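Local coordinates for protein AcrH (Aeromonas hydrophila, PDB 3WXX) that binds the translocator AopB as a chaperone of the type III secretion system, and probably keeps it fit for translocon assembly, at residues Arg95-Ala100 with Phe117-Leu122; Leu78-Tyr83 with Glu102-Leu107. The protein carries 1 engineered substitution. All blocks are in the same frame, centred on the assembly; numbering follows the deposited sequence.

Contact 1: Arg95-Ala100 with Phe117-Leu122; sequences RFPFHA and FHSAQL. Engineered in segment 95-100: H99 (natural residue Arg).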
loop_
_atom_site.group_PDB
_atom_site.type_symbol
_atom_site.label_atom_id
_atom_site.label_comp_id
_atom_site.label_asym_id
_atom_site.label_seq_id
_atom_site.Cartn_x
_atom_site.Cartn_y
_atom_site.Cartn_z
ATOM N N ARG A 95 -13.780 6.975 2.493
ATOM C CA ARG A 95 -13.506 5.953 3.527
ATOM C C ARG A 95 -12.030 5.911 3.989
ATOM O O ARG A 95 -11.746 5.651 5.164
ATOM C CB ARG A 95 -13.959 4.567 3.058
ATOM C CG ARG A 95 -15.388 4.264 3.431
ATOM C CD ARG A 95 -15.888 3.014 2.732
ATOM N NE ARG A 95 -16.020 3.245 1.296
ATOM C CZ ARG A 95 -16.415 2.345 0.392
ATOM N NH1 ARG A 95 -16.751 1.091 0.746
ATOM N NH2 ARG A 95 -16.467 2.716 -0.885
ATOM N N PHE A 96 -11.110 6.216 3.067
ATOM C CA PHE A 96 -9.708 6.189 3.393
ATOM C C PHE A 96 -9.343 7.217 4.463
ATOM O O PHE A 96 -8.894 6.821 5.523
ATOM C CB PHE A 96 -8.835 6.295 2.128
ATOM C CG PHE A 96 -8.870 5.059 1.261
ATOM C CD1 PHE A 96 -8.406 3.842 1.750
ATOM C CD2 PHE A 96 -9.386 5.096 -0.016
ATOM C CE1 PHE A 96 -8.470 2.694 0.967
ATOM C CE2 PHE A 96 -9.435 3.963 -0.809
ATOM C CZ PHE A 96 -8.969 2.758 -0.314
ATOM N N PRO A 97 -9.533 8.530 4.217
ATOM C CA PRO A 97 -9.212 9.498 5.281
ATOM C C PRO A 97 -10.028 9.300 6.553
ATOM O O PRO A 97 -9.570 9.607 7.699
ATOM C CB PRO A 97 -9.553 10.860 4.661
ATOM C CG PRO A 97 -10.357 10.555 3.449
ATOM C CD PRO A 97 -9.956 9.188 2.979
ATOM N N PHE A 98 -11.236 8.786 6.376
ATOM C CA PHE A 98 -12.129 8.606 7.527
ATOM C C PHE A 98 -11.528 7.548 8.450
ATOM O O PHE A 98 -11.210 7.833 9.590
ATOM C CB PHE A 98 -13.568 8.256 7.097
ATOM C CG PHE A 98 -14.485 8.048 8.252
ATOM C CD1 PHE A 98 -15.071 9.133 8.889
ATOM C CD2 PHE A 98 -14.733 6.773 8.738
ATOM C CE1 PHE A 98 -15.922 8.956 9.968
ATOM C CE2 PHE A 98 -15.566 6.586 9.827
ATOM C CZ PHE A 98 -16.149 7.686 10.447
ATOM N N HIS A 99 -11.315 6.353 7.949
ATOM C CA HIS A 99 -10.844 5.291 8.841
ATOM C C HIS A 99 -9.406 5.508 9.282
ATOM O O HIS A 99 -9.002 5.076 10.346
ATOM C CB HIS A 99 -11.043 3.920 8.205
ATOM C CG HIS A 99 -12.477 3.604 7.946
ATOM N ND1 HIS A 99 -13.405 3.553 8.955
ATOM C CD2 HIS A 99 -13.144 3.323 6.806
ATOM C CE1 HIS A 99 -14.580 3.212 8.458
ATOM N NE2 HIS A 99 -14.450 3.076 7.155
ATOM N N ALA A 100 -8.646 6.208 8.474
ATOM C CA ALA A 100 -7.315 6.613 8.921
ATOM C C ALA A 100 -7.408 7.577 10.082
ATOM O O ALA A 100 -6.575 7.545 10.962
ATOM C CB ALA A 100 -6.498 7.224 7.772
ATOM N N PHE A 117 -10.638 13.392 9.204
ATOM C CA PHE A 117 -12.077 13.605 9.328
ATOM C C PHE A 117 -12.532 14.764 8.460
ATOM O O PHE A 117 -13.621 14.705 7.859
ATOM C CB PHE A 117 -12.495 13.808 10.764
ATOM C CG PHE A 117 -12.490 12.547 11.576
ATOM C CD1 PHE A 117 -13.093 11.400 11.102
ATOM C CD2 PHE A 117 -11.876 12.508 12.800
ATOM C CE1 PHE A 117 -13.030 10.234 11.814
ATOM C CE2 PHE A 117 -11.802 11.344 13.529
ATOM C CZ PHE A 117 -12.387 10.201 13.046
ATOM N N HIS A 118 -11.683 15.792 8.353
ATOM C CA HIS A 118 -11.983 16.942 7.520
ATOM C C HIS A 118 -12.044 16.596 6.027
ATOM O O HIS A 118 -12.962 16.996 5.322
ATOM C CB HIS A 118 -10.983 18.067 7.764
ATOM C CG HIS A 118 -11.215 19.250 6.885
ATOM N ND1 HIS A 118 -12.464 19.802 6.711
ATOM C CD2 HIS A 118 -10.386 19.924 6.059
ATOM C CE1 HIS A 118 -12.389 20.785 5.837
ATOM N NE2 HIS A 118 -11.144 20.867 5.412
ATOM N N SER A 119 -11.072 15.856 5.519
ATOM C CA SER A 119 -11.123 15.452 4.103
ATOM C C SER A 119 -12.240 14.445 3.877
ATOM O O SER A 119 -12.866 14.415 2.823
ATOM C CB SER A 119 -9.780 14.870 3.658
ATOM O OG SER A 119 -9.931 14.067 2.492
ATOM N N ALA A 120 -12.463 13.579 4.853
ATOM C CA ALA A 120 -13.461 12.556 4.680
ATOM C C ALA A 120 -14.806 13.241 4.474
ATOM O O ALA A 120 -15.576 12.822 3.618
ATOM C CB ALA A 120 -13.506 11.626 5.870
ATOM N N GLN A 121 -15.054 14.317 5.224
ATOM C CA GLN A 121 -16.292 15.063 5.075
ATOM C C GLN A 121 -16.453 15.682 3.690
ATOM O O GLN A 121 -17.492 15.525 3.050
ATOM C CB GLN A 121 -16.401 16.162 6.121
ATOM C CG GLN A 121 -17.551 17.144 5.851
ATOM C CD GLN A 121 -17.968 17.855 7.107
ATOM O OE1 GLN A 121 -19.062 17.621 7.627
ATOM N NE2 GLN A 121 -17.074 18.699 7.640
ATOM N N LEU A 122 -15.447 16.425 3.251
ATOM C CA LEU A 122 -15.498 17.044 1.934
ATOM C C LEU A 122 -15.828 16.019 0.862
ATOM O O LEU A 122 -16.715 16.224 0.040
ATOM C CB LEU A 122 -14.163 17.729 1.623
ATOM C CG LEU A 122 -13.759 18.885 2.554
ATOM C CD1 LEU A 122 -12.335 19.354 2.294
ATOM C CD2 LEU A 122 -14.736 20.039 2.393
#
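P97 and F98 meet A120 where the short helical segments 95-100 and 117-122 run nearly antiparallel, at 151°, with their axes 7.4 Å apart. The small residue makes this closeness possible: the CA atoms of F98 and A120 lie 5.0 Å from each other, and the methyl CB of A120 meets CB of F98 at 3.6 Å while also resting near the edge of the F98 ring. Beside F98 in sequence, P97 lays its pyrrolidine ring against the opposing helix through CG, which is 3.9 Å from CA of A120 and 3.7 Å from OG of S119, a van der Waals approach. The aromatic pair completes the interface. A chi1 of 179° sets the F98 ring opposite the backbone N and brings its CD1 and CE1 to the CD1-CE1 side of F117, an offset edge-to-face pair with centroids 5.4 Å apart and planes at 68°. Every touching residue is buried, and apolar packing carries the contact. Helix 131-149 covers the aromatic end, with R136 touching F98 while M140 and V144 touch F117; W123 of AopB packs on P97, and F96 and H99, the latter an engineered residue, turn to helices 60-72 and 76-89.

Contact 2: Leu78-Tyr83 with Glu102-Leu107; sequences LAIDSY and ECLLQL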
loop_
_atom_site.group_PDB
_atom_site.type_symbol
_atom_site.label_atom_id
_atom_site.label_comp_id
_atom_site.label_asym_id
_atom_site.label_seq_id
_atom_site.Cartn_x
_atom_site.Cartn_y
_atom_site.Cartn_z
ATOM N N LEU A 78 -0.155 0.678 11.149
ATOM C CA LEU A 78 -0.021 -0.067 9.906
ATOM C C LEU A 78 -1.255 0.085 9.034
ATOM O O LEU A 78 -1.169 0.040 7.824
ATOM C CB LEU A 78 0.203 -1.550 10.194
ATOM C CG LEU A 78 1.487 -1.988 10.930
ATOM C CD1 LEU A 78 1.748 -3.484 10.766
ATOM C CD2 LEU A 78 2.713 -1.200 10.485
ATOM N N ALA A 79 -2.409 0.264 9.668
ATOM C CA ALA A 79 -3.646 0.519 8.951
ATOM C C ALA A 79 -3.622 1.866 8.242
ATOM O O ALA A 79 -4.037 1.975 7.080
ATOM C CB ALA A 79 -4.803 0.450 9.917
ATOM N N ILE A 80 -3.117 2.900 8.927
ATOM C CA ILE A 80 -2.953 4.235 8.306
ATOM C C ILE A 80 -2.094 4.176 7.075
ATOM O O ILE A 80 -2.391 4.813 6.076
ATOM C CB ILE A 80 -2.346 5.235 9.263
ATOM C CG1 ILE A 80 -3.312 5.520 10.414
ATOM C CG2 ILE A 80 -2.076 6.532 8.563
ATOM C CD1 ILE A 80 -2.661 5.862 11.730
ATOM N N ASP A 81 -1.048 3.356 7.121
ATOM C CA ASP A 81 -0.166 3.168 5.955
ATOM C C ASP A 81 -0.961 2.625 4.765
ATOM O O ASP A 81 -0.808 3.083 3.678
ATOM C CB ASP A 81 0.950 2.155 6.256
ATOM C CG ASP A 81 1.980 2.641 7.249
ATOM O OD1 ASP A 81 2.222 3.869 7.424
ATOM O OD2 ASP A 81 2.589 1.727 7.835
ATOM N N SER A 82 -1.790 1.614 4.981
ATOM C CA SER A 82 -2.608 1.021 3.912
ATOM C C SER A 82 -3.746 1.952 3.421
ATOM O O SER A 82 -3.990 2.100 2.217
ATOM C CB SER A 82 -3.229 -0.291 4.401
ATOM O OG SER A 82 -3.712 -0.987 3.275
ATOM N N TYR A 83 -4.413 2.605 4.361
ATOM C CA TYR A 83 -5.392 3.604 4.009
ATOM C C TYR A 83 -4.755 4.775 3.220
ATOM O O TYR A 83 -5.347 5.276 2.231
ATOM C CB TYR A 83 -6.081 4.126 5.270
ATOM C CG TYR A 83 -6.939 3.137 5.982
ATOM C CD1 TYR A 83 -7.602 2.127 5.293
ATOM C CD2 TYR A 83 -7.137 3.233 7.344
ATOM C CE1 TYR A 83 -8.433 1.219 5.953
ATOM C CE2 TYR A 83 -7.959 2.324 8.014
ATOM C CZ TYR A 83 -8.612 1.321 7.300
ATOM O OH TYR A 83 -9.438 0.428 7.924
ATOM N N GLU A 102 -9.823 7.737 12.343
ATOM C CA GLU A 102 -10.213 6.945 13.495
ATOM C C GLU A 102 -8.990 6.350 14.107
ATOM O O GLU A 102 -8.789 6.434 15.308
ATOM C CB GLU A 102 -11.130 5.796 13.115
ATOM C CG GLU A 102 -12.509 6.194 12.622
ATOM C CD GLU A 102 -13.407 4.979 12.414
ATOM O OE1 GLU A 102 -12.889 3.920 11.972
ATOM O OE2 GLU A 102 -14.638 5.097 12.664
ATOM N N CYS A 103 -8.168 5.750 13.262
ATOM C CA CYS A 103 -6.905 5.172 13.691
ATOM C C CYS A 103 -6.007 6.223 14.333
ATOM O O CYS A 103 -5.476 6.020 15.423
ATOM C CB CYS A 103 -6.222 4.505 12.501
ATOM S SG CYS A 103 -7.057 2.987 11.964
ATOM N N LEU A 104 -5.869 7.374 13.694
ATOM C CA LEU A 104 -5.055 8.484 14.262
ATOM C C LEU A 104 -5.520 8.945 15.625
ATOM O O LEU A 104 -4.718 9.134 16.515
ATOM C CB LEU A 104 -4.993 9.649 13.306
ATOM C CG LEU A 104 -4.115 9.338 12.078
ATOM C CD1 LEU A 104 -4.220 10.441 11.047
ATOM C CD2 LEU A 104 -2.655 9.145 12.466
ATOM N N LEU A 105 -6.834 9.019 15.809
ATOM C CA LEU A 105 -7.432 9.424 17.084
ATOM C C LEU A 105 -7.119 8.438 18.178
ATOM O O LEU A 105 -6.884 8.834 19.299
ATOM C CB LEU A 105 -8.969 9.569 16.953
ATOM C CG LEU A 105 -9.748 9.923 18.241
ATOM C CD1 LEU A 105 -9.263 11.240 18.833
ATOM C CD2 LEU A 105 -11.214 9.986 17.924
ATOM N N GLN A 106 -7.173 7.151 17.859
ATOM C CA GLN A 106 -6.825 6.124 18.814
ATOM C C GLN A 106 -5.376 6.245 19.255
ATOM O O GLN A 106 -5.042 5.805 20.341
ATOM C CB GLN A 106 -7.070 4.733 18.229
ATOM C CG GLN A 106 -8.546 4.416 18.121
ATOM C CD GLN A 106 -9.216 4.283 19.471
ATOM O OE1 GLN A 106 -10.184 4.983 19.722
ATOM N NE2 GLN A 106 -8.695 3.422 20.357
ATOM N N LEU A 107 -4.507 6.809 18.420
ATOM C CA LEU A 107 -3.091 6.969 18.798
ATOM C C LEU A 107 -2.796 8.341 19.401
ATOM O O LEU A 107 -1.654 8.631 19.746
ATOM C CB LEU A 107 -2.186 6.778 17.581
ATOM C CG LEU A 107 -2.142 5.414 16.942
ATOM C CD1 LEU A 107 -1.425 5.509 15.620
ATOM C CD2 LEU A 107 -1.453 4.411 17.847
#
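A sulfur-aromatic contact marks the meeting of C103 with Y83: the SG of C103 stands at the edge of the phenol ring, 81° off its normal and 5.4 Å from its centroid, with CE2 of Y83 the nearest ring atom at 4.1 Å. The same sulfur also touches the methyl of A79, CB to SG 4.0 Å, so it rests against two side chains that lie one helical turn apart. With SG anti to the carbonyl carbon (chi1 -71°), the sulfur reaches these two partners while CB of C103 remains available to I80, whose CG1 lies 3.7 Å away. Beyond CG1, the CD1 of I80 meets CD2 of L104, the two side chains crossing at about a right angle, and CD1 of L107 at 4.1 Å. The phenol hydroxyl looks beyond this pair, to a hydrogen bond with Q71 on helix 60-72, which probably helps to fix the ring's position. W123 of AopB packs on both I80 and L104, so this packing also borders the bound translocator. The segment axes are 9.7 Å apart at 155°, a spacing bridged chiefly by I80 and C103. Antiparallel packing of successive helices is consistent with the tetratricopeptide-repeat-like fold of class II type III secretion chaperones.

In the fold
Contacts 1 and 2 share one helix, 95-106, and their centres are about 11 Å apart. Contact 2 joins the C-terminal part of this helix to helix 76-89, whereas contact 1 joins its N-terminal part to helix 110-126. Along the chain the segments alternate, 78-83, 95-100, 102-107 and then 117-122. The interfaces also touch directly, with Y83 packed against F96, H99 and A100, and F117 against E102. Helix 95-106 is thus held by its predecessor and its successor together, and W123 of AopB, which packs on P97, A100, I80 and L104, lies along both interfaces.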